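Local coordinates for protein aerobactin synthase IucA (Klebsiella pneumoniae subsp. pneumoniae, PDB 5JM8) that binds ATP and magnesium and, as an NIS synthetase of aerobactin biosynthesis, probably joins citrate to acetyl-hydroxylysine by ATP-dependent amide formation, at residues 19-24 with 61-66; 193-198 with 326-331; 175-180 with 226-231; 307-312 with 458-463. One frame throughout, in Å; residues are numbered along the deposited sequence.

From the N terminus, contact 1 closes first: 61-66 comes back to helix 14-26 after a loop that contains strands 39-43 and 49-54, tying that helix to the N-terminal antiparallel sheet. It is complete before the others open. Contact 3 starts at 175-180, contact 2 opens at 193-198 before contact 3 closes at 226-231, and contact 4 opens at 307-312 before contact 2 closes at 326-331, so 3 crosses 2 and 2 crosses 4; none nests within another. Contact 3 joins strand 177-185 to the end of strand 221-226 and helix 228-235; contact 2 joins the turn after strand 189-193 to strand 329-334. Contacts 2 and 4 touch, Q326 lying against W312. Contact 4 closes last, joining the IucA/IucC and FhuF-like regions.

Contact 1 (19-24 with 61-66); sequences FLNSLV and QHHRFE
With CG anti to the carbonyl carbon (chi1 -73°), N21 sends its amide out from helix 14-26 to the backbone of H63, and H63 takes a similar first torsion that sets its imidazole next to that amide. N21 ND2 donates to H63 O at 3.0 Å along an almost straight path (175°). The donor sits on a lone pair of the carbonyl, in its plane, and the oxygen in turn lies in the amide plane of N21, so both groups meet in good alignment. The amide stands nearly perpendicular to the H63 ring, where OD1 lies near the ring plane at its edge, 4.0 Å from H63 CD2. V24 CG1 approaches the same ring obliquely, 3.9 Å from H63 NE2. One turn earlier, L20 CD1 abuts the edge of the F65 ring, 3.6 Å from F65 CD2, branched aliphatic against flat aromatic. Helix 14-26 is thereby packed on strand 64-72 of the N-terminal five-stranded antiparallel sheet. Q17 completes the polar set: its NE2 bonds N21 OD1 and its OE1 takes F65 N. Asparagine suits this buried seam because its short amide is used at both ends, whereas H63 NE2 is buried without a partner in the model, an environment that would probably disfavour a charged ring.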
# COMPACT_ATOMS: atom_id res chain seq x y z
N PHE A 19 -37.05 -11.82 -16.01
CA PHE A 19 -38.35 -11.65 -16.64
C PHE A 19 -39.31 -12.73 -16.14
O PHE A 19 -40.44 -12.44 -15.74
CB PHE A 19 -38.22 -11.71 -18.16
CG PHE A 19 -39.52 -11.63 -18.90
CD1 PHE A 19 -40.25 -12.78 -19.17
CD2 PHE A 19 -40.02 -10.42 -19.33
CE1 PHE A 19 -41.45 -12.71 -19.85
CE2 PHE A 19 -41.22 -10.34 -20.02
CZ PHE A 19 -41.94 -11.49 -20.28
N LEU A 20 -38.84 -13.97 -16.15
CA LEU A 20 -39.69 -15.11 -15.83
C LEU A 20 -40.00 -15.22 -14.33
O LEU A 20 -41.15 -15.41 -13.96
CB LEU A 20 -39.03 -16.41 -16.31
CG LEU A 20 -38.84 -16.51 -17.83
CD1 LEU A 20 -38.01 -17.74 -18.19
CD2 LEU A 20 -40.17 -16.54 -18.55
N ASN A 21 -38.98 -15.08 -13.48
CA ASN A 21 -39.19 -15.16 -12.04
C ASN A 21 -40.07 -14.02 -11.54
O ASN A 21 -40.90 -14.20 -10.65
CB ASN A 21 -37.85 -15.13 -11.29
CG ASN A 21 -37.08 -16.43 -11.42
OD1 ASN A 21 -37.48 -17.33 -12.15
ND2 ASN A 21 -35.96 -16.52 -10.71
N SER A 22 -39.88 -12.84 -12.12
CA SER A 22 -40.72 -11.70 -11.82
C SER A 22 -42.18 -12.02 -12.14
O SER A 22 -43.08 -11.74 -11.36
CB SER A 22 -40.26 -10.46 -12.59
OG SER A 22 -40.99 -9.32 -12.20
N LEU A 23 -42.39 -12.64 -13.30
CA LEU A 23 -43.73 -13.04 -13.74
C LEU A 23 -44.33 -14.12 -12.83
O LEU A 23 -45.49 -14.01 -12.41
CB LEU A 23 -43.68 -13.54 -15.18
CG LEU A 23 -45.00 -14.05 -15.79
CD1 LEU A 23 -46.03 -12.94 -15.89
CD2 LEU A 23 -44.74 -14.68 -17.15
N VAL A 24 -43.56 -15.16 -12.55
CA VAL A 24 -44.03 -16.29 -11.75
C VAL A 24 -44.47 -15.86 -10.35
O VAL A 24 -45.38 -16.46 -9.77
CB VAL A 24 -42.94 -17.37 -11.64
CG1 VAL A 24 -43.29 -18.41 -10.58
CG2 VAL A 24 -42.73 -18.05 -12.98
N GLN A 61 -39.26 -17.95 -5.13
CA GLN A 61 -39.31 -17.65 -6.57
C GLN A 61 -37.97 -17.25 -7.18
O GLN A 61 -37.92 -16.71 -8.28
CB GLN A 61 -40.34 -16.55 -6.84
CG GLN A 61 -41.78 -16.95 -6.51
CD GLN A 61 -42.21 -16.58 -5.10
OE1 GLN A 61 -41.88 -15.51 -4.59
NE2 GLN A 61 -42.96 -17.47 -4.47
N HIS A 62 -36.87 -17.51 -6.47
CA HIS A 62 -35.54 -17.39 -7.06
C HIS A 62 -35.23 -18.66 -7.87
O HIS A 62 -34.28 -19.37 -7.57
CB HIS A 62 -34.46 -17.18 -5.99
CG HIS A 62 -34.54 -15.85 -5.30
ND1 HIS A 62 -35.32 -15.64 -4.18
CD2 HIS A 62 -33.92 -14.67 -5.55
CE1 HIS A 62 -35.18 -14.39 -3.78
NE2 HIS A 62 -34.34 -13.78 -4.59
N HIS A 63 -36.05 -18.93 -8.88
CA HIS A 63 -35.92 -20.15 -9.67
C HIS A 63 -34.74 -20.09 -10.64
O HIS A 63 -34.30 -19.01 -11.04
CB HIS A 63 -37.20 -20.42 -10.47
CG HIS A 63 -38.43 -20.48 -9.64
ND1 HIS A 63 -38.64 -21.45 -8.68
CD2 HIS A 63 -39.54 -19.69 -9.62
CE1 HIS A 63 -39.82 -21.25 -8.11
NE2 HIS A 63 -40.38 -20.19 -8.66
N ARG A 64 -34.25 -21.27 -11.01
CA ARG A 64 -33.26 -21.40 -12.07
C ARG A 64 -33.81 -22.34 -13.14
O ARG A 64 -33.99 -23.54 -12.89
CB ARG A 64 -31.93 -21.93 -11.52
CG ARG A 64 -30.82 -22.00 -12.56
CD ARG A 64 -29.46 -22.40 -11.97
NE ARG A 64 -29.46 -23.77 -11.46
CZ ARG A 64 -29.57 -24.12 -10.18
NH1 ARG A 64 -29.56 -25.40 -9.85
NH2 ARG A 64 -29.71 -23.19 -9.23
N PHE A 65 -34.10 -21.79 -14.31
CA PHE A 65 -34.57 -22.58 -15.44
C PHE A 65 -33.42 -22.99 -16.35
O PHE A 65 -32.47 -22.23 -16.56
CB PHE A 65 -35.61 -21.80 -16.26
CG PHE A 65 -36.89 -21.51 -15.52
CD1 PHE A 65 -37.25 -22.23 -14.39
CD2 PHE A 65 -37.74 -20.51 -15.96
CE1 PHE A 65 -38.43 -21.96 -13.73
CE2 PHE A 65 -38.92 -20.23 -15.30
CZ PHE A 65 -39.27 -20.96 -14.18
N GLU A 66 -33.52 -24.20 -16.89
CA GLU A 66 -32.60 -24.67 -17.92
C GLU A 66 -33.21 -24.38 -19.29
O GLU A 66 -34.36 -24.72 -19.56
CB GLU A 66 -32.32 -26.17 -17.76
CG GLU A 66 -31.41 -26.75 -18.81
CD GLU A 66 -31.05 -28.21 -18.55
OE1 GLU A 66 -31.38 -28.71 -17.45
OE2 GLU A 66 -30.45 -28.84 -19.44

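Contact 2 (193-198 with 326-331); sequences SLHLNL and QEDGWA
D328 meets two residues of the turn after strand 189-193 in different ways. L194 crosses its side chain obliquely, with L194 CD1 3.9 Å from D328 CB, so the leucine touches the aliphatic part of the aspartate. H195 comes at about a right angle: D328 OD2 lies in the plane of the imidazole at its edge, 3.6 Å from H195 CD2, while carboxylate and ring planes are 73° apart. With CG between its backbone N and carbonyl carbon (chi1 56°), D328 places one carboxylate oxygen by the H195 edge and turns the other, OD1, to a salt bridge with R201, which also bonds S193 OG. E350 OE2 lies close to OD2, a pairing of like charges that may raise the affinity of one of the acids for a proton. The D328 carbonyl receives L194 N at 3.0 Å and also a CA-H contact from S193 CA at 3.4 Å. S193 faces G329 as an antiparallel non-hydrogen-bonded pair, whose CA atoms come within 4.1 Å; glycine adds no bulk there. S193 OG donates to L196 O at 2.8 Å, bracing the turn. Beyond it, L198 CD1 rests on A331 CB at 3.9 Å, a leucine methyl against the single methyl of an alanine. N197 caps helix 198-209 through Q200 N. Strand 329-334 is bordered by 189-193 along one edge and by 345-350 along the other, helix 294-306 packs on L194 through A304 and R305, and N215 of the second subunit lies against L196.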
# COMPACT_ATOMS: atom_id res chain seq x y z
N SER A 193 -25.96 22.91 3.52
CA SER A 193 -24.97 21.99 4.07
C SER A 193 -24.87 22.10 5.59
O SER A 193 -25.18 23.14 6.17
CB SER A 193 -23.60 22.25 3.45
OG SER A 193 -22.63 21.35 3.95
N LEU A 194 -24.43 21.01 6.22
CA LEU A 194 -24.20 20.97 7.67
C LEU A 194 -22.71 21.01 7.97
O LEU A 194 -21.88 20.70 7.10
CB LEU A 194 -24.82 19.71 8.28
CG LEU A 194 -26.35 19.62 8.26
CD1 LEU A 194 -26.80 18.30 8.87
CD2 LEU A 194 -26.98 20.79 9.00
N HIS A 195 -22.37 21.41 9.19
CA HIS A 195 -20.98 21.45 9.66
C HIS A 195 -20.19 22.52 8.92
O HIS A 195 -19.62 23.43 9.53
CB HIS A 195 -20.32 20.07 9.50
CG HIS A 195 -21.20 18.94 9.93
ND1 HIS A 195 -21.68 18.82 11.22
CD2 HIS A 195 -21.69 17.88 9.25
CE1 HIS A 195 -22.42 17.73 11.32
NE2 HIS A 195 -22.44 17.14 10.13
N LEU A 196 -20.14 22.40 7.60
CA LEU A 196 -19.63 23.45 6.73
C LEU A 196 -20.82 24.08 6.01
O LEU A 196 -21.80 23.40 5.71
CB LEU A 196 -18.63 22.90 5.72
CG LEU A 196 -17.48 22.04 6.25
CD1 LEU A 196 -16.74 21.39 5.09
CD2 LEU A 196 -16.54 22.89 7.09
N ASN A 197 -20.75 25.38 5.73
CA ASN A 197 -21.78 26.02 4.91
C ASN A 197 -21.60 25.58 3.47
O ASN A 197 -20.63 24.88 3.15
CB ASN A 197 -21.74 27.55 5.05
CG ASN A 197 -20.45 28.17 4.53
OD1 ASN A 197 -19.80 27.65 3.62
ND2 ASN A 197 -20.07 29.30 5.11
N LEU A 198 -22.51 25.98 2.59
CA LEU A 198 -22.48 25.53 1.20
C LEU A 198 -21.21 25.96 0.48
O LEU A 198 -20.61 25.17 -0.26
CB LEU A 198 -23.70 26.05 0.45
CG LEU A 198 -23.74 25.71 -1.04
CD1 LEU A 198 -23.73 24.20 -1.25
CD2 LEU A 198 -24.96 26.34 -1.68
N GLN A 326 -24.86 9.74 5.85
CA GLN A 326 -25.68 10.95 5.87
C GLN A 326 -25.48 11.79 4.62
O GLN A 326 -24.35 12.09 4.23
CB GLN A 326 -25.36 11.79 7.11
CG GLN A 326 -25.67 11.11 8.43
CD GLN A 326 -27.14 10.82 8.61
OE1 GLN A 326 -27.99 11.40 7.94
NE2 GLN A 326 -27.46 9.92 9.54
N GLU A 327 -26.60 12.17 4.01
CA GLU A 327 -26.59 13.10 2.89
C GLU A 327 -26.85 14.51 3.43
O GLU A 327 -27.94 15.06 3.26
CB GLU A 327 -27.64 12.70 1.86
CG GLU A 327 -27.45 11.28 1.33
CD GLU A 327 -28.64 10.79 0.53
OE1 GLU A 327 -29.47 11.62 0.11
OE2 GLU A 327 -28.74 9.56 0.32
N ASP A 328 -25.82 15.08 4.06
CA ASP A 328 -25.97 16.32 4.82
C ASP A 328 -25.63 17.56 4.01
O ASP A 328 -25.26 18.60 4.56
CB ASP A 328 -25.09 16.27 6.08
CG ASP A 328 -23.63 16.00 5.76
OD1 ASP A 328 -23.23 16.13 4.59
OD2 ASP A 328 -22.87 15.66 6.70
N GLY A 329 -25.73 17.46 2.68
CA GLY A 329 -25.45 18.58 1.81
C GLY A 329 -25.98 18.37 0.41
O GLY A 329 -26.00 17.24 -0.09
N TRP A 330 -26.41 19.45 -0.22
CA TRP A 330 -26.89 19.40 -1.59
C TRP A 330 -26.77 20.76 -2.25
O TRP A 330 -26.68 21.78 -1.57
CB TRP A 330 -28.34 18.93 -1.65
CG TRP A 330 -29.32 19.88 -1.02
CD1 TRP A 330 -29.78 19.85 0.27
CD2 TRP A 330 -29.97 20.99 -1.64
NE1 TRP A 330 -30.66 20.88 0.48
CE2 TRP A 330 -30.80 21.59 -0.68
CE3 TRP A 330 -29.92 21.54 -2.93
CZ2 TRP A 330 -31.58 22.72 -0.95
CZ3 TRP A 330 -30.70 22.66 -3.20
CH2 TRP A 330 -31.51 23.23 -2.22
N ALA A 331 -26.77 20.77 -3.57
CA ALA A 331 -26.67 22.01 -4.31
C ALA A 331 -27.31 21.86 -5.69
O ALA A 331 -27.58 20.75 -6.14
CB ALA A 331 -25.22 22.44 -4.44

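Contact 3 (175-180 with 226-231); sequences PHFPLR and LHPWQG
Backbone bonds join R180 and L226 as an antiparallel hydrogen-bonded pair. R180 N donates to L226 O at 3.1 Å and L226 N returns a bond to R180 O at 2.8 Å, at the point where strand 221-226 is about to turn into helix 228-235. Apolar packing involves F177, three residues before R180 in the chain. F177 holds its ring between its own backbone N and carbonyl carbon (chi1 54°), which directs it at the proline opening the helix: F177 CE1 is 3.4 Å from P228 CD, and F177 CD1 is 3.5 Å from P228 CG. Proline fits this first helical turn, where an amide hydrogen is not needed for the helix pattern. The F177 and H227 rings meet obliquely, with centroids 5.6 Å apart and planes at 55°. Capping is the work of H227, whose ND1 accepts from W229 N at 3.1 Å, the donor lying in the imidazole plane; a histidine can thus serve at the N-cap with a ring nitrogen as acceptor. The charged end of the contact is R180. Its extended chain passes along the helix, R180 CD lying 4.0 Å from G231 CA, where the absence of a side chain lets the arginine come close, and the guanidinium reaches D251 in a salt bridge. D251 belongs to strand 249-255, which flanks strand 177-185 on the side away from 221-226, while Y169 of helix 163-169 packs on F177, H227 and P228.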
# COMPACT_ATOMS: atom_id res chain seq x y z
N PRO A 175 -16.55 1.22 -15.61
CA PRO A 175 -15.83 2.40 -16.09
C PRO A 175 -15.52 3.39 -14.98
O PRO A 175 -15.94 3.21 -13.84
CB PRO A 175 -16.81 3.01 -17.08
CG PRO A 175 -18.14 2.74 -16.45
CD PRO A 175 -18.01 1.40 -15.74
N HIS A 176 -14.78 4.43 -15.33
CA HIS A 176 -14.59 5.55 -14.43
C HIS A 176 -14.32 6.81 -15.25
O HIS A 176 -13.93 6.73 -16.42
CB HIS A 176 -13.44 5.28 -13.46
CG HIS A 176 -12.13 5.03 -14.12
ND1 HIS A 176 -11.71 3.76 -14.48
CD2 HIS A 176 -11.13 5.87 -14.48
CE1 HIS A 176 -10.51 3.84 -15.04
NE2 HIS A 176 -10.14 5.11 -15.05
N PHE A 177 -14.55 7.96 -14.64
CA PHE A 177 -14.37 9.23 -15.34
C PHE A 177 -14.25 10.39 -14.35
O PHE A 177 -14.81 10.33 -13.26
CB PHE A 177 -15.54 9.48 -16.29
CG PHE A 177 -16.88 9.39 -15.64
CD1 PHE A 177 -17.38 10.45 -14.90
CD2 PHE A 177 -17.66 8.25 -15.77
CE1 PHE A 177 -18.62 10.37 -14.29
CE2 PHE A 177 -18.90 8.17 -15.17
CZ PHE A 177 -19.38 9.23 -14.43
N PRO A 178 -13.51 11.44 -14.73
CA PRO A 178 -13.48 12.62 -13.87
C PRO A 178 -14.75 13.44 -14.03
O PRO A 178 -15.41 13.33 -15.06
CB PRO A 178 -12.25 13.38 -14.37
CG PRO A 178 -12.20 13.05 -15.82
CD PRO A 178 -12.71 11.64 -15.95
N LEU A 179 -15.09 14.24 -13.02
CA LEU A 179 -16.31 15.05 -13.08
C LEU A 179 -16.17 16.19 -14.08
O LEU A 179 -15.07 16.56 -14.47
CB LEU A 179 -16.64 15.64 -11.71
CG LEU A 179 -16.99 14.66 -10.59
CD1 LEU A 179 -17.32 15.43 -9.33
CD2 LEU A 179 -18.15 13.78 -11.00
N ARG A 180 -17.31 16.72 -14.50
CA ARG A 180 -17.36 17.96 -15.26
C ARG A 180 -17.53 19.10 -14.26
O ARG A 180 -18.15 18.92 -13.22
CB ARG A 180 -18.49 17.94 -16.28
CG ARG A 180 -18.54 19.15 -17.19
CD ARG A 180 -19.62 18.98 -18.23
NE ARG A 180 -19.66 20.08 -19.19
CZ ARG A 180 -18.90 20.15 -20.28
NH1 ARG A 180 -18.03 19.19 -20.56
NH2 ARG A 180 -19.01 21.19 -21.09
N LEU A 226 -20.52 18.58 -11.83
CA LEU A 226 -21.60 18.04 -12.66
C LEU A 226 -21.29 16.64 -13.18
O LEU A 226 -20.13 16.25 -13.31
CB LEU A 226 -21.87 18.95 -13.86
CG LEU A 226 -22.75 20.18 -13.62
CD1 LEU A 226 -21.93 21.37 -13.18
CD2 LEU A 226 -23.54 20.51 -14.87
N HIS A 227 -22.35 15.88 -13.47
CA HIS A 227 -22.22 14.60 -14.14
C HIS A 227 -21.91 14.88 -15.61
O HIS A 227 -22.60 15.70 -16.23
CB HIS A 227 -23.51 13.79 -13.99
CG HIS A 227 -23.41 12.38 -14.49
ND1 HIS A 227 -23.16 12.08 -15.82
CD2 HIS A 227 -23.54 11.19 -13.86
CE1 HIS A 227 -23.14 10.76 -15.97
NE2 HIS A 227 -23.37 10.20 -14.79
N PRO A 228 -20.87 14.23 -16.17
CA PRO A 228 -20.44 14.57 -17.54
C PRO A 228 -21.56 14.51 -18.57
O PRO A 228 -21.55 15.29 -19.52
CB PRO A 228 -19.39 13.50 -17.84
CG PRO A 228 -18.85 13.12 -16.52
CD PRO A 228 -20.01 13.20 -15.57
N TRP A 229 -22.52 13.61 -18.39
CA TRP A 229 -23.64 13.49 -19.31
C TRP A 229 -24.71 14.55 -19.05
O TRP A 229 -25.23 15.15 -19.99
CB TRP A 229 -24.25 12.09 -19.22
CG TRP A 229 -25.26 11.81 -20.30
CD1 TRP A 229 -24.99 11.41 -21.58
CD2 TRP A 229 -26.68 11.92 -20.20
NE1 TRP A 229 -26.17 11.26 -22.28
CE2 TRP A 229 -27.22 11.57 -21.46
CE3 TRP A 229 -27.56 12.27 -19.17
CZ2 TRP A 229 -28.59 11.56 -21.71
CZ3 TRP A 229 -28.92 12.27 -19.42
CH2 TRP A 229 -29.42 11.91 -20.68
N GLN A 230 -25.05 14.78 -17.79
CA GLN A 230 -26.01 15.83 -17.43
C GLN A 230 -25.49 17.20 -17.81
O GLN A 230 -26.23 18.02 -18.35
CB GLN A 230 -26.31 15.82 -15.94
CG GLN A 230 -27.34 14.79 -15.52
CD GLN A 230 -28.73 15.10 -16.03
OE1 GLN A 230 -29.32 14.31 -16.77
NE2 GLN A 230 -29.27 16.25 -15.63
N GLY A 231 -24.22 17.44 -17.52
CA GLY A 231 -23.61 18.73 -17.76
C GLY A 231 -23.66 19.13 -19.22
O GLY A 231 -23.94 20.29 -19.53
O HOH W 1 -18.16 15.95 -19.86

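Contact 4 (307-312 with 458-463); sequences AQTDDW and AGWLDT
W460 NE1 donates to T309 OG1 over a short 2.6 Å, bent to 138° at the hydrogen, with the oxygen close to the indole plane. The same OG1 is also bonded to L306 O, a carbonyl that can only accept, so the hydroxyl links indole and backbone. T309 CG2 touches T463 OG1 at 3.9 Å. D311 lies over one face of the same indole: its CB makes a CH-pi contact 3.7 Å from the centroid of the five-membered ring. W312 CB comes at the indole edge, 3.6 Å from W460 CZ2, and W460 CH2 reaches the edge of the W312 ring, 4.0 Å from W312 CE3. T309 is at the N-cap position of helix 310-318, though its hydroxyl is used for W460 and L306, and W460 projects from the short helix 458-462, so the contact joins an IucA/IucC-family helix start to the FhuF-like part of the chain. W460 can span this distance because CG is anti to its backbone N (chi1 -176°), and a broad indole offers a face to D311 and an edge to T309 and W312. In the next shell, A307 CB lies over the centre of the W312 ring, L303 and Q326 also pack on W312, and L306 of helix 294-306 backs W460 and L461.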
# COMPACT_ATOMS: atom_id res chain seq x y z
N ALA A 307 -29.68 13.49 13.05
CA ALA A 307 -28.58 12.65 13.49
C ALA A 307 -27.67 13.36 14.49
O ALA A 307 -26.74 12.76 15.03
CB ALA A 307 -27.77 12.17 12.30
N GLN A 308 -27.95 14.64 14.73
CA GLN A 308 -27.20 15.42 15.71
C GLN A 308 -27.89 15.43 17.07
O GLN A 308 -27.35 15.95 18.05
CB GLN A 308 -27.02 16.86 15.22
CG GLN A 308 -26.10 16.99 14.02
CD GLN A 308 -24.68 16.54 14.33
OE1 GLN A 308 -24.25 15.46 13.92
NE2 GLN A 308 -23.94 17.37 15.06
N THR A 309 -29.09 14.85 17.13
CA THR A 309 -29.86 14.81 18.37
C THR A 309 -29.34 13.72 19.30
O THR A 309 -28.63 12.81 18.87
CB THR A 309 -31.35 14.57 18.10
OG1 THR A 309 -31.54 13.28 17.51
CG2 THR A 309 -31.91 15.64 17.18
N ASP A 310 -29.70 13.82 20.57
CA ASP A 310 -29.20 12.91 21.58
C ASP A 310 -29.81 11.51 21.45
O ASP A 310 -29.17 10.52 21.80
CB ASP A 310 -29.47 13.46 22.98
CG ASP A 310 -28.74 14.77 23.24
OD1 ASP A 310 -27.64 14.96 22.68
OD2 ASP A 310 -29.27 15.61 24.00
N ASP A 311 -31.05 11.43 20.97
CA ASP A 311 -31.71 10.13 20.81
C ASP A 311 -31.08 9.33 19.67
O ASP A 311 -30.97 8.11 19.75
CB ASP A 311 -33.20 10.31 20.56
CG ASP A 311 -33.97 10.64 21.82
OD1 ASP A 311 -33.39 10.56 22.93
OD2 ASP A 311 -35.17 10.97 21.71
N TRP A 312 -30.68 10.02 18.60
CA TRP A 312 -29.89 9.37 17.56
C TRP A 312 -28.59 8.88 18.16
O TRP A 312 -28.15 7.76 17.93
CB TRP A 312 -29.58 10.34 16.41
CG TRP A 312 -28.73 9.70 15.35
CD1 TRP A 312 -27.38 9.51 15.38
CD2 TRP A 312 -29.18 9.18 14.10
NE1 TRP A 312 -26.96 8.90 14.23
CE2 TRP A 312 -28.05 8.68 13.42
CE3 TRP A 312 -30.43 9.07 13.48
CZ2 TRP A 312 -28.13 8.09 12.17
CZ3 TRP A 312 -30.51 8.49 12.23
CH2 TRP A 312 -29.36 8.00 11.59
N ALA A 458 -42.64 11.35 16.44
CA ALA A 458 -43.09 12.74 16.34
C ALA A 458 -42.44 13.67 17.38
O ALA A 458 -42.03 14.78 17.05
CB ALA A 458 -44.60 12.80 16.47
N GLY A 459 -42.36 13.21 18.63
CA GLY A 459 -41.80 14.03 19.69
C GLY A 459 -40.32 14.30 19.49
O GLY A 459 -39.79 15.31 19.95
N TRP A 460 -39.67 13.39 18.78
CA TRP A 460 -38.24 13.50 18.50
C TRP A 460 -38.00 14.47 17.35
O TRP A 460 -37.05 15.25 17.37
CB TRP A 460 -37.68 12.12 18.18
CG TRP A 460 -36.20 12.08 17.96
CD1 TRP A 460 -35.27 12.95 18.44
CD2 TRP A 460 -35.48 11.10 17.19
NE1 TRP A 460 -34.01 12.58 18.02
CE2 TRP A 460 -34.12 11.45 17.26
CE3 TRP A 460 -35.86 9.98 16.46
CZ2 TRP A 460 -33.14 10.70 16.62
CZ3 TRP A 460 -34.89 9.24 15.82
CH2 TRP A 460 -33.54 9.60 15.91
N LEU A 461 -38.87 14.41 16.35
CA LEU A 461 -38.80 15.33 15.21
C LEU A 461 -39.11 16.76 15.63
O LEU A 461 -38.64 17.71 15.00
CB LEU A 461 -39.77 14.89 14.11
CG LEU A 461 -39.25 13.88 13.08
CD1 LEU A 461 -38.83 12.58 13.73
CD2 LEU A 461 -40.29 13.64 12.00
N ASP A 462 -39.90 16.91 16.69
CA ASP A 462 -40.22 18.22 17.25
C ASP A 462 -38.94 18.95 17.67
O ASP A 462 -38.84 20.17 17.54
CB ASP A 462 -41.14 18.10 18.47
CG ASP A 462 -42.62 18.16 18.11
OD1 ASP A 462 -42.97 18.75 17.07
OD2 ASP A 462 -43.43 17.63 18.90
N THR A 463 -37.98 18.18 18.17
CA THR A 463 -36.74 18.74 18.71
C THR A 463 -35.96 19.51 17.64
O THR A 463 -35.18 20.41 17.97
CB THR A 463 -35.85 17.64 19.30
OG1 THR A 463 -35.48 16.71 18.28
CG2 THR A 463 -36.58 16.90 20.41